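Local coordinates for protein lactococcal phage P2 ORF15 (Lactococcus phage p2, PDB 2WZP) that is a distal tail (Dit) protein that probably forms rings at the tail tip of the phage and serves as scaffold for the host-binding baseplate, at residues 31-36 with 57-62; 105-110 with 152-157; 255-260 with 264-269; 276-279 with 284-287. All coordinates share one frame; numbering follows the deposited sequence.

Contact 1 (31-36 with 57-62)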
loop_
_atom_site.group_PDB
_atom_site.type_symbol
_atom_site.label_atom_id
_atom_site.label_comp_id
_atom_site.label_asym_id
_atom_site.label_seq_id
_atom_site.Cartn_x
_atom_site.Cartn_y
_atom_site.Cartn_z
ATOM N N ARG M 31 -14.795 -29.705 13.744
ATOM C CA ARG M 31 -14.949 -28.953 14.968
ATOM C C ARG M 31 -16.382 -28.377 15.060
ATOM O O ARG M 31 -16.967 -28.037 14.034
ATOM C CB ARG M 31 -13.853 -27.873 14.909
ATOM C CG ARG M 31 -13.876 -26.750 15.892
ATOM C CD ARG M 31 -14.887 -25.683 15.509
ATOM N NE ARG M 31 -14.570 -24.904 14.309
ATOM C CZ ARG M 31 -15.423 -24.660 13.313
ATOM N NH1 ARG M 31 -16.621 -25.232 13.295
ATOM N NH2 ARG M 31 -15.072 -23.861 12.315
ATOM N N GLN M 32 -16.944 -28.275 16.285
ATOM C CA GLN M 32 -18.295 -27.761 16.544
ATOM C C GLN M 32 -18.242 -26.690 17.608
ATOM O O GLN M 32 -17.611 -26.893 18.647
ATOM C CB GLN M 32 -19.249 -28.883 17.038
ATOM C CG GLN M 32 -19.388 -30.117 16.141
ATOM C CD GLN M 32 -20.255 -29.848 14.944
ATOM O OE1 GLN M 32 -21.474 -29.805 15.041
ATOM N NE2 GLN M 32 -19.646 -29.651 13.789
ATOM N N TYR M 33 -18.942 -25.570 17.373
ATOM C CA TYR M 33 -19.065 -24.473 18.328
ATOM C C TYR M 33 -20.527 -24.288 18.661
ATOM O O TYR M 33 -21.374 -24.395 17.779
ATOM C CB TYR M 33 -18.528 -23.144 17.766
ATOM C CG TYR M 33 -17.025 -23.030 17.664
ATOM C CD1 TYR M 33 -16.212 -23.225 18.779
ATOM C CD2 TYR M 33 -16.421 -22.596 16.489
ATOM C CE1 TYR M 33 -14.828 -23.084 18.697
ATOM C CE2 TYR M 33 -15.038 -22.416 16.406
ATOM C CZ TYR M 33 -14.245 -22.691 17.503
ATOM O OH TYR M 33 -12.889 -22.507 17.420
ATOM N N LYS M 34 -20.835 -23.976 19.917
ATOM C CA LYS M 34 -22.215 -23.708 20.334
ATOM C C LYS M 34 -22.196 -22.596 21.358
ATOM O O LYS M 34 -21.249 -22.511 22.133
ATOM C CB LYS M 34 -22.869 -24.963 20.954
ATOM C CG LYS M 34 -23.186 -26.042 19.957
ATOM C CD LYS M 34 -23.674 -27.286 20.635
ATOM C CE LYS M 34 -24.134 -28.338 19.649
ATOM N NZ LYS M 34 -23.013 -28.844 18.824
ATOM N N ILE M 35 -23.223 -21.751 21.374
ATOM C CA ILE M 35 -23.360 -20.697 22.373
ATOM C C ILE M 35 -24.500 -21.128 23.301
ATOM O O ILE M 35 -25.599 -21.389 22.822
ATOM C CB ILE M 35 -23.576 -19.299 21.720
ATOM C CG1 ILE M 35 -22.258 -18.742 21.105
ATOM C CG2 ILE M 35 -24.236 -18.276 22.679
ATOM C CD1 ILE M 35 -21.067 -18.399 22.089
ATOM N N HIS M 36 -24.213 -21.275 24.610
ATOM C CA HIS M 36 -25.202 -21.645 25.626
ATOM C C HIS M 36 -25.523 -20.403 26.421
ATOM O O HIS M 36 -24.600 -19.688 26.830
ATOM C CB HIS M 36 -24.655 -22.711 26.582
ATOM C CG HIS M 36 -24.319 -24.010 25.936
ATOM N ND1 HIS M 36 -25.151 -25.103 26.049
ATOM C CD2 HIS M 36 -23.226 -24.360 25.219
ATOM C CE1 HIS M 36 -24.552 -26.076 25.382
ATOM N NE2 HIS M 36 -23.391 -25.673 24.862
ATOM N N TYR M 57 -17.294 -18.048 12.349
ATOM C CA TYR M 57 -16.184 -18.468 11.508
ATOM C C TYR M 57 -14.946 -17.738 11.964
ATOM O O TYR M 57 -15.029 -16.627 12.479
ATOM C CB TYR M 57 -16.441 -18.083 10.035
ATOM C CG TYR M 57 -17.607 -18.798 9.389
ATOM C CD1 TYR M 57 -17.445 -20.045 8.799
ATOM C CD2 TYR M 57 -18.874 -18.215 9.341
ATOM C CE1 TYR M 57 -18.518 -20.716 8.210
ATOM C CE2 TYR M 57 -19.953 -18.867 8.729
ATOM C CZ TYR M 57 -19.768 -20.120 8.163
ATOM O OH TYR M 57 -20.802 -20.792 7.540
ATOM N N GLN M 58 -13.790 -18.365 11.741
ATOM C CA GLN M 58 -12.464 -17.797 11.940
ATOM C C GLN M 58 -12.183 -17.115 13.278
ATOM O O GLN M 58 -12.001 -15.890 13.304
ATOM C CB GLN M 58 -12.126 -16.873 10.765
ATOM C CG GLN M 58 -11.942 -17.607 9.439
ATOM C CD GLN M 58 -12.198 -16.696 8.271
ATOM O OE1 GLN M 58 -11.579 -15.633 8.124
ATOM N NE2 GLN M 58 -13.133 -17.086 7.419
ATOM N N PRO M 59 -12.085 -17.885 14.391
ATOM C CA PRO M 59 -11.711 -17.261 15.679
ATOM C C PRO M 59 -10.366 -16.565 15.529
ATOM O O PRO M 59 -9.444 -17.124 14.920
ATOM C CB PRO M 59 -11.589 -18.448 16.640
ATOM C CG PRO M 59 -11.449 -19.651 15.764
ATOM C CD PRO M 59 -12.217 -19.351 14.521
ATOM N N SER M 60 -10.272 -15.322 16.020
ATOM C CA SER M 60 -9.054 -14.521 15.893
ATOM C C SER M 60 -7.864 -15.243 16.499
ATOM O O SER M 60 -6.839 -15.388 15.836
ATOM C CB SER M 60 -9.248 -13.134 16.486
ATOM O OG SER M 60 -9.658 -13.231 17.836
ATOM N N ASN M 61 -8.022 -15.763 17.727
ATOM C CA ASN M 61 -6.950 -16.478 18.414
ATOM C C ASN M 61 -7.506 -17.262 19.587
ATOM O O ASN M 61 -8.128 -16.693 20.479
ATOM C CB ASN M 61 -5.908 -15.489 18.904
ATOM C CG ASN M 61 -4.594 -16.051 19.375
ATOM O OD1 ASN M 61 -4.312 -17.258 19.322
ATOM N ND2 ASN M 61 -3.753 -15.158 19.870
ATOM N N LEU M 62 -7.263 -18.574 19.582
ATOM C CA LEU M 62 -7.623 -19.487 20.660
ATOM C C LEU M 62 -6.358 -19.829 21.458
ATOM O O LEU M 62 -6.383 -20.695 22.335
ATOM C CB LEU M 62 -8.262 -20.772 20.094
ATOM C CG LEU M 62 -9.546 -20.629 19.294
ATOM C CD1 LEU M 62 -9.941 -21.957 18.746
ATOM C CD2 LEU M 62 -10.672 -19.988 20.124
#
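Y33 on strand 32-36 points its phenol across to P59 and L62, two residues of the loop that follows strand 54-57. The contact belongs to the seven-stranded antiparallel sheet of the N-terminal domain of the Dit family: strand 32-36 lies second from one edge, and 54-57 forms the other edge. The closest touching is done by the hydroxyl at the tip of the side chain. Y33 OH sits 3.3 Å from L62 CD1, the two side chains arriving from opposite directions. It also lies 3.6 Å from P59 CG, a carbon placed obliquely to the ring. No hydrogen bond crosses between the segments. CB of Y33 already heads for the loop, and chi1 of -73°, with CG anti to the carbonyl carbon, keeps the ring on that course. P59 packs on I89 and F91, and L62 on I89 and Y124, so these two give the phenol end an apolar wall on this side. The polar partner comes from another copy of the protein: E144 of the second subunit takes a hydrogen bond from Y33 OH through OE2 and a salt bridge from R31 NH2 through OE1. R31, two residues earlier and pointing the same way, lays its side chain over the ring of Y33. Its CD carbon lies 3.4 Å above the Y33 plane, toward the rim, while Y33 CD2 stands 3.6 Å from the plane of the R31 guanidinium.

Contact 2 (105-110 with 152-157)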
loop_
_atom_site.group_PDB
_atom_site.type_symbol
_atom_site.label_atom_id
_atom_site.label_comp_id
_atom_site.label_asym_id
_atom_site.label_seq_id
_atom_site.Cartn_x
_atom_site.Cartn_y
_atom_site.Cartn_z
ATOM N N GLN M 105 -34.464 -10.836 12.353
ATOM C CA GLN M 105 -34.923 -11.597 13.509
ATOM C C GLN M 105 -33.784 -12.405 14.142
ATOM O O GLN M 105 -33.625 -12.366 15.364
ATOM C CB GLN M 105 -36.093 -12.511 13.124
ATOM C CG GLN M 105 -36.854 -13.069 14.327
ATOM C CD GLN M 105 -37.649 -11.992 14.999
ATOM O OE1 GLN M 105 -38.657 -11.542 14.472
ATOM N NE2 GLN M 105 -37.223 -11.563 16.180
ATOM N N LEU M 106 -32.989 -13.117 13.317
ATOM C CA LEU M 106 -31.842 -13.915 13.770
ATOM C C LEU M 106 -30.785 -13.060 14.472
ATOM O O LEU M 106 -30.355 -13.448 15.549
ATOM C CB LEU M 106 -31.213 -14.688 12.606
ATOM C CG LEU M 106 -32.031 -15.855 12.045
ATOM C CD1 LEU M 106 -31.536 -16.203 10.648
ATOM C CD2 LEU M 106 -32.015 -17.059 12.992
ATOM N N MET M 107 -30.399 -11.900 13.895
ATOM C CA MET M 107 -29.452 -10.971 14.490
ATOM C C MET M 107 -29.956 -10.470 15.832
ATOM O O MET M 107 -29.238 -10.554 16.818
ATOM C CB MET M 107 -29.217 -9.764 13.568
ATOM C CG MET M 107 -27.954 -9.867 12.745
ATOM S SD MET M 107 -26.415 -10.101 13.680
ATOM C CE MET M 107 -25.836 -8.423 13.777
ATOM N N LYS M 108 -31.191 -9.930 15.862
ATOM C CA LYS M 108 -31.860 -9.382 17.042
ATOM C C LYS M 108 -31.952 -10.419 18.162
ATOM O O LYS M 108 -31.606 -10.108 19.303
ATOM C CB LYS M 108 -33.254 -8.869 16.662
ATOM C CG LYS M 108 -33.905 -8.004 17.718
ATOM C CD LYS M 108 -35.267 -7.517 17.255
ATOM C CE LYS M 108 -36.086 -6.948 18.397
ATOM N NZ LYS M 108 -36.449 -7.984 19.409
ATOM N N ASP M 109 -32.382 -11.652 17.845
ATOM C CA ASP M 109 -32.516 -12.703 18.851
ATOM C C ASP M 109 -31.195 -13.193 19.381
ATOM O O ASP M 109 -31.060 -13.338 20.592
ATOM C CB ASP M 109 -33.369 -13.873 18.335
ATOM C CG ASP M 109 -34.844 -13.569 18.106
ATOM O OD1 ASP M 109 -35.284 -12.414 18.411
ATOM O OD2 ASP M 109 -35.558 -14.471 17.645
ATOM N N PHE M 110 -30.214 -13.437 18.503
ATOM C CA PHE M 110 -28.901 -13.906 18.917
ATOM C C PHE M 110 -28.200 -12.936 19.850
ATOM O O PHE M 110 -27.726 -13.344 20.907
ATOM C CB PHE M 110 -28.026 -14.186 17.701
ATOM C CG PHE M 110 -26.703 -14.817 18.044
ATOM C CD1 PHE M 110 -26.643 -16.116 18.529
ATOM C CD2 PHE M 110 -25.517 -14.114 17.879
ATOM C CE1 PHE M 110 -25.427 -16.698 18.854
ATOM C CE2 PHE M 110 -24.296 -14.700 18.201
ATOM C CZ PHE M 110 -24.261 -15.992 18.677
ATOM N N PHE M 152 -26.502 -11.470 7.048
ATOM C CA PHE M 152 -25.525 -10.640 7.724
ATOM C C PHE M 152 -24.133 -11.238 7.679
ATOM O O PHE M 152 -23.986 -12.454 7.622
ATOM C CB PHE M 152 -25.971 -10.376 9.168
ATOM C CG PHE M 152 -27.092 -9.366 9.282
ATOM C CD1 PHE M 152 -26.817 -8.011 9.433
ATOM C CD2 PHE M 152 -28.423 -9.772 9.256
ATOM C CE1 PHE M 152 -27.855 -7.085 9.585
ATOM C CE2 PHE M 152 -29.460 -8.842 9.371
ATOM C CZ PHE M 152 -29.173 -7.504 9.518
ATOM N N SER M 153 -23.122 -10.365 7.625
ATOM C CA SER M 153 -21.690 -10.665 7.685
ATOM C C SER M 153 -21.106 -9.583 8.604
ATOM O O SER M 153 -20.882 -8.439 8.170
ATOM C CB SER M 153 -21.039 -10.652 6.301
ATOM O OG SER M 153 -19.839 -11.413 6.357
ATOM N N GLU M 154 -20.995 -9.911 9.902
ATOM C CA GLU M 154 -20.558 -8.985 10.950
ATOM C C GLU M 154 -19.357 -9.512 11.745
ATOM O O GLU M 154 -18.823 -10.586 11.431
ATOM C CB GLU M 154 -21.752 -8.678 11.899
ATOM C CG GLU M 154 -22.998 -8.092 11.243
ATOM C CD GLU M 154 -22.876 -6.840 10.374
ATOM O OE1 GLU M 154 -23.776 -6.629 9.532
ATOM O OE2 GLU M 154 -21.892 -6.080 10.514
ATOM N N LYS M 155 -18.947 -8.761 12.780
ATOM C CA LYS M 155 -17.855 -9.139 13.680
ATOM C C LYS M 155 -18.353 -9.125 15.115
ATOM O O LYS M 155 -18.985 -8.153 15.530
ATOM C CB LYS M 155 -16.664 -8.174 13.554
ATOM C CG LYS M 155 -16.042 -8.139 12.178
ATOM C CD LYS M 155 -15.210 -9.353 11.767
ATOM C CE LYS M 155 -14.365 -8.903 10.585
ATOM N NZ LYS M 155 -13.223 -8.010 10.976
ATOM N N ILE M 156 -18.104 -10.213 15.864
ATOM C CA ILE M 156 -18.462 -10.324 17.275
ATOM C C ILE M 156 -17.175 -10.558 18.085
ATOM O O ILE M 156 -16.314 -11.312 17.626
ATOM C CB ILE M 156 -19.587 -11.364 17.523
ATOM C CG1 ILE M 156 -20.282 -11.132 18.883
ATOM C CG2 ILE M 156 -19.138 -12.831 17.314
ATOM C CD1 ILE M 156 -21.477 -11.984 19.161
ATOM N N THR M 157 -17.007 -9.849 19.219
ATOM C CA THR M 157 -15.821 -9.952 20.090
ATOM C C THR M 157 -16.240 -10.247 21.520
ATOM O O THR M 157 -17.159 -9.616 22.055
ATOM C CB THR M 157 -14.960 -8.689 20.053
ATOM O OG1 THR M 157 -14.730 -8.296 18.707
ATOM C CG2 THR M 157 -13.641 -8.835 20.810
#
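The carboxylate of E154, whose CG touches the methyl of M107, is held at both oxygens: OE2 is bonded to T141 OG1, and OE1 accepts from T143 N. The same T141 OG1 accepts from K155 N, which ties the glutamate and its strand to one threonine. The grip leaves the aliphatic part of E154 for the helix, and M107 CE comes within 3.8 Å of E154 CG, the two side chains crossing at about a right angle. Nearer the helix backbone, M107 CG lies over one face of the F152 ring, 3.6 Å from the centroid and 17° off the normal, a CH-pi contact. In the methionine chain, chi2 of -56° sets the sulfur above the same ring, and chi3 of -96° turns CE toward E154. M107 SD stands 4.9 Å from the F152 centroid, a rather distant Met-aromatic contact. The ring is bordered further by E154 OE1 in plane at its edge and by Y146, which meets it edge-to-face. One helical turn along, F110 CE2 packs 4.0 Å from I156 CD1, and the F110 ring meets W47 edge-to-face. On another side of the helix, Q105 NE2 donates to D109 OD1 at 3.1 Å. Alternate residues F152, E154 and I156 thus face helix 100-115, the arrangement of a helix laid over one face of an antiparallel sheet.

Contact 3 (255-260 with 264-269)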
loop_
_atom_site.group_PDB
_atom_site.type_symbol
_atom_site.label_atom_id
_atom_site.label_comp_id
_atom_site.label_asym_id
_atom_site.label_seq_id
_atom_site.Cartn_x
_atom_site.Cartn_y
_atom_site.Cartn_z
ATOM N N ILE M 255 -12.325 -24.125 54.316
ATOM C CA ILE M 255 -13.590 -23.382 54.336
ATOM C C ILE M 255 -14.406 -24.092 55.418
ATOM O O ILE M 255 -14.915 -25.173 55.164
ATOM C CB ILE M 255 -14.271 -23.393 52.933
ATOM C CG1 ILE M 255 -13.322 -22.814 51.856
ATOM C CG2 ILE M 255 -15.603 -22.643 52.966
ATOM C CD1 ILE M 255 -13.550 -23.322 50.479
ATOM N N VAL M 256 -14.407 -23.540 56.659
ATOM C CA VAL M 256 -15.046 -24.109 57.858
ATOM C C VAL M 256 -16.028 -23.084 58.444
ATOM O O VAL M 256 -15.726 -21.887 58.474
ATOM C CB VAL M 256 -13.979 -24.561 58.912
ATOM C CG1 VAL M 256 -14.612 -25.311 60.072
ATOM C CG2 VAL M 256 -12.893 -25.415 58.281
ATOM N N PHE M 257 -17.172 -23.573 58.958
ATOM C CA PHE M 257 -18.227 -22.744 59.526
ATOM C C PHE M 257 -18.660 -23.216 60.903
ATOM O O PHE M 257 -18.699 -24.415 61.159
ATOM C CB PHE M 257 -19.474 -22.810 58.609
ATOM C CG PHE M 257 -19.210 -22.452 57.163
ATOM C CD1 PHE M 257 -19.204 -21.120 56.748
ATOM C CD2 PHE M 257 -18.962 -23.447 56.214
ATOM C CE1 PHE M 257 -18.949 -20.796 55.424
ATOM C CE2 PHE M 257 -18.711 -23.111 54.880
ATOM C CZ PHE M 257 -18.724 -21.794 54.497
ATOM N N LYS M 258 -19.105 -22.267 61.746
ATOM C CA LYS M 258 -19.710 -22.540 63.043
ATOM C C LYS M 258 -21.004 -21.751 63.151
ATOM O O LYS M 258 -21.005 -20.574 63.522
ATOM C CB LYS M 258 -18.759 -22.298 64.231
ATOM C CG LYS M 258 -19.338 -22.748 65.581
ATOM C CD LYS M 258 -19.799 -24.236 65.611
ATOM C CE LYS M 258 -20.526 -24.546 66.887
ATOM N NZ LYS M 258 -21.960 -24.156 66.832
ATOM N N THR M 259 -22.110 -22.423 62.808
ATOM C CA THR M 259 -23.470 -21.882 62.846
ATOM C C THR M 259 -24.119 -22.023 64.215
ATOM O O THR M 259 -23.821 -22.956 64.952
ATOM C CB THR M 259 -24.329 -22.522 61.754
ATOM O OG1 THR M 259 -24.321 -23.940 61.915
ATOM C CG2 THR M 259 -23.839 -22.186 60.370
ATOM N N GLU M 260 -25.016 -21.096 64.550
ATOM C CA GLU M 260 -25.773 -21.122 65.791
ATOM C C GLU M 260 -26.767 -22.299 65.772
ATOM O O GLU M 260 -26.911 -22.994 66.780
ATOM C CB GLU M 260 -26.522 -19.793 65.976
ATOM C CG GLU M 260 -26.706 -19.396 67.437
ATOM C CD GLU M 260 -25.421 -19.009 68.151
ATOM O OE1 GLU M 260 -25.041 -17.817 68.071
ATOM O OE2 GLU M 260 -24.774 -19.899 68.755
ATOM N N ASP M 264 -29.479 -28.086 57.237
ATOM C CA ASP M 264 -29.717 -29.359 56.536
ATOM C C ASP M 264 -28.514 -29.721 55.635
ATOM O O ASP M 264 -28.121 -30.887 55.547
ATOM C CB ASP M 264 -31.008 -29.285 55.705
ATOM C CG ASP M 264 -32.285 -29.039 56.497
ATOM O OD1 ASP M 264 -32.304 -29.337 57.719
ATOM O OD2 ASP M 264 -33.274 -28.584 55.891
ATOM N N TYR M 265 -27.947 -28.699 54.981
ATOM C CA TYR M 265 -26.771 -28.737 54.137
ATOM C C TYR M 265 -26.263 -27.324 53.942
ATOM O O TYR M 265 -27.015 -26.368 54.172
ATOM C CB TYR M 265 -27.039 -29.402 52.788
ATOM C CG TYR M 265 -28.073 -28.725 51.920
ATOM C CD1 TYR M 265 -29.414 -29.111 51.970
ATOM C CD2 TYR M 265 -27.696 -27.802 50.944
ATOM C CE1 TYR M 265 -30.364 -28.529 51.132
ATOM C CE2 TYR M 265 -28.638 -27.212 50.103
ATOM C CZ TYR M 265 -29.972 -27.571 50.208
ATOM O OH TYR M 265 -30.897 -27.004 49.365
ATOM N N ILE M 266 -24.989 -27.197 53.538
ATOM C CA ILE M 266 -24.324 -25.931 53.265
ATOM C C ILE M 266 -23.893 -25.933 51.808
ATOM O O ILE M 266 -23.289 -26.898 51.355
ATOM C CB ILE M 266 -23.083 -25.776 54.185
ATOM C CG1 ILE M 266 -23.489 -25.762 55.688
ATOM C CG2 ILE M 266 -22.230 -24.537 53.787
ATOM C CD1 ILE M 266 -22.299 -26.027 56.679
ATOM N N LEU M 267 -24.155 -24.850 51.086
ATOM C CA LEU M 267 -23.726 -24.716 49.696
ATOM C C LEU M 267 -22.549 -23.755 49.626
ATOM O O LEU M 267 -22.601 -22.659 50.183
ATOM C CB LEU M 267 -24.889 -24.271 48.789
ATOM C CG LEU M 267 -24.618 -24.224 47.275
ATOM C CD1 LEU M 267 -25.873 -24.538 46.492
ATOM C CD2 LEU M 267 -24.114 -22.883 46.858
ATOM N N ILE M 268 -21.481 -24.190 48.973
ATOM C CA ILE M 268 -20.270 -23.384 48.772
ATOM C C ILE M 268 -19.958 -23.235 47.284
ATOM O O ILE M 268 -20.236 -24.153 46.521
ATOM C CB ILE M 268 -19.033 -23.810 49.619
ATOM C CG1 ILE M 268 -18.556 -25.230 49.278
ATOM C CG2 ILE M 268 -19.309 -23.664 51.136
ATOM C CD1 ILE M 268 -17.210 -25.634 49.887
ATOM N N ASN M 269 -19.418 -22.066 46.873
ATOM C CA ASN M 269 -18.987 -21.831 45.505
ATOM C C ASN M 269 -17.852 -20.853 45.503
ATOM O O ASN M 269 -18.042 -19.690 45.854
ATOM C CB ASN M 269 -20.122 -21.377 44.598
ATOM C CG ASN M 269 -19.763 -21.467 43.142
ATOM O OD1 ASN M 269 -18.574 -21.527 42.726
ATOM N ND2 ASN M 269 -20.788 -21.434 42.335
#
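Two beta-sheets of the C-terminal domain face each other here, and F257 and I255 meet I266 and I268 in the layer between them. Strand 251-257 is the edge of a four-stranded sheet, while strand 265-269 lies within a six-stranded one. Their short segments run at 149° to one another with axes 10.2 Å apart, too far for backbone pairing, so side chains alone make the contact. F257 and I268 share most of it. F257 CE2 lies 3.8 Å from I268 CG2, and that methyl sits at the ring edge, near the ring plane. I266 CG2 comes obliquely to the same carbon, F257 CE2, at 4.0 Å as the two side chains slide past each other in opposite directions. In I268, chi1 of 63° puts CG1 between the backbone N and the carbonyl carbon, which turns CG2 toward the aromatic ring. The next pair along is looser, with I255 CG2 and I268 CG2 4.3 Å apart. Y277 packs on I255, F257 and I268, and F227 on the two isoleucines of the latter pair. At the start of the second strand, D264 and Y265 both face W280 as a classic beta bulge. The whole is the apolar filling between stacked sheets that marks a beta-sandwich-like arrangement.

Contact 4 (276-279 with 284-287); sequences TYQG and TALN
G279 and L286 carry the backbone bonds of this contact, as an antiparallel hydrogen-bonded pair. G279 N donates to L286 O at 2.9 Å with an N-H...O angle of 146°. L286 N returns the bond to G279 O, also at 2.9 Å and with an angle of 151°. Next to this pair, Q278 and N287 form the non-hydrogen-bonded one. Weaker CA-H...O contacts fill in, Q278 CA approaching L286 O and A285 CA approaching G279 O. Together these make strands 276-281 and 284-287 a beta hairpin, whose second strand is the edge of the six-stranded sheet in the C-terminal domain; a backbone bond of Y277 with L288 continues the pairing. Beside the non-hydrogen-bonded pair a water adds a bridge. Water 1 accepts from Y277 N at 2.9 Å and donates to N287 OD1 at 2.8 Å, so it links the two strands. N287 OD1 also accepts from F289 N, while N287 ND2 bonds to the backbone of the chain of another protein. The asparagine reaches the water because CG is anti to the backbone N, chi1 -177°. Among side chains, Q278, extended beyond CG, stands out from the face of the sheet and brings its NE2 to 3.7 Å from A285 CB; its OE1 has a weak bond with W280 NE1. The Y277 ring leads away from the partner strand, and its OH is hydrogen-bonded to Y297 OH and E275 OE1.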
loop_
_atom_site.group_PDB
_atom_site.type_symbol
_atom_site.label_atom_id
_atom_site.label_comp_id
_atom_site.label_asym_id
_atom_site.label_seq_id
_atom_site.Cartn_x
_atom_site.Cartn_y
_atom_site.Cartn_z
ATOM N N THR M 276 -20.364 -17.961 46.837
ATOM C CA THR M 276 -21.475 -18.269 47.749
ATOM C C THR M 276 -21.027 -19.189 48.889
ATOM O O THR M 276 -20.337 -20.180 48.644
ATOM C CB THR M 276 -22.584 -19.007 46.957
ATOM O OG1 THR M 276 -22.929 -18.282 45.781
ATOM C CG2 THR M 276 -23.807 -19.260 47.766
ATOM N N TYR M 277 -21.463 -18.870 50.132
ATOM C CA TYR M 277 -21.285 -19.695 51.329
ATOM C C TYR M 277 -22.642 -19.616 52.062
ATOM O O TYR M 277 -22.892 -18.689 52.837
ATOM C CB TYR M 277 -20.094 -19.228 52.188
ATOM C CG TYR M 277 -18.823 -19.071 51.386
ATOM C CD1 TYR M 277 -18.049 -20.177 51.047
ATOM C CD2 TYR M 277 -18.418 -17.824 50.925
ATOM C CE1 TYR M 277 -16.898 -20.044 50.271
ATOM C CE2 TYR M 277 -17.252 -17.674 50.178
ATOM C CZ TYR M 277 -16.506 -18.788 49.834
ATOM O OH TYR M 277 -15.376 -18.634 49.064
ATOM N N GLN M 278 -23.557 -20.513 51.729
ATOM C CA GLN M 278 -24.863 -20.386 52.318
ATOM C C GLN M 278 -25.389 -21.688 52.935
ATOM O O GLN M 278 -25.273 -22.740 52.324
ATOM C CB GLN M 278 -25.865 -19.755 51.303
ATOM C CG GLN M 278 -26.139 -20.682 50.127
ATOM C CD GLN M 278 -27.163 -20.287 49.106
ATOM O OE1 GLN M 278 -27.376 -21.036 48.133
ATOM N NE2 GLN M 278 -27.835 -19.149 49.297
ATOM N N GLY M 279 -25.960 -21.589 54.132
ATOM C CA GLY M 279 -26.568 -22.717 54.812
ATOM C C GLY M 279 -28.052 -22.814 54.499
ATOM O O GLY M 279 -28.741 -21.790 54.375
ATOM N N THR M 284 -35.079 -22.393 53.534
ATOM C CA THR M 284 -34.520 -21.108 53.951
ATOM C C THR M 284 -33.012 -21.087 53.818
ATOM O O THR M 284 -32.329 -21.940 54.400
ATOM C CB THR M 284 -34.968 -20.744 55.381
ATOM O OG1 THR M 284 -36.377 -20.899 55.495
ATOM C CG2 THR M 284 -34.567 -19.325 55.779
ATOM N N ALA M 285 -32.496 -20.058 53.111
ATOM C CA ALA M 285 -31.058 -19.861 52.924
ATOM C C ALA M 285 -30.547 -18.741 53.810
ATOM O O ALA M 285 -31.200 -17.705 53.976
ATOM C CB ALA M 285 -30.739 -19.564 51.476
ATOM N N LEU M 286 -29.362 -18.956 54.370
ATOM C CA LEU M 286 -28.682 -18.018 55.250
ATOM C C LEU M 286 -27.260 -17.807 54.768
ATOM O O LEU M 286 -26.586 -18.802 54.503
ATOM C CB LEU M 286 -28.588 -18.698 56.607
ATOM C CG LEU M 286 -28.953 -17.942 57.879
ATOM C CD1 LEU M 286 -28.257 -18.585 59.058
ATOM C CD2 LEU M 286 -28.527 -16.475 57.839
ATOM N N ASN M 287 -26.774 -16.531 54.722
ATOM C CA ASN M 287 -25.381 -16.255 54.379
ATOM C C ASN M 287 -24.483 -16.661 55.556
ATOM O O ASN M 287 -24.582 -16.122 56.665
ATOM C CB ASN M 287 -25.158 -14.817 53.960
ATOM C CG ASN M 287 -23.736 -14.465 53.527
ATOM O OD1 ASN M 287 -22.899 -15.311 53.204
ATOM N ND2 ASN M 287 -23.438 -13.178 53.485
HETATM O O HOH W 1 -23.116 -16.599 50.671
#

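In the fold
The four contacts fall into two pairs. Contacts 1 and 2 belong to the N-terminal domain and meet directly, their centres about 15 Å apart, with I35 CG1 4.2 Å from F110 CZ; both involve the same seven-stranded sheet. Contacts 3 and 4 lie in the C-terminal domain, centres about 8 Å apart, and share a sheet through the neighbouring strands 265-269 and 276-281, with 251-257 on the facing sheet: L267 N reaches Q278 O at 2.7 Å in a probable hydrogen bond. There I268 CG2 also packs 3.7 Å from Y277 CD1, so the tyrosine belongs both to the hairpin and to the space between sheets. The pairs are separate: contacts 1 and 3 have centres about 39 Å apart.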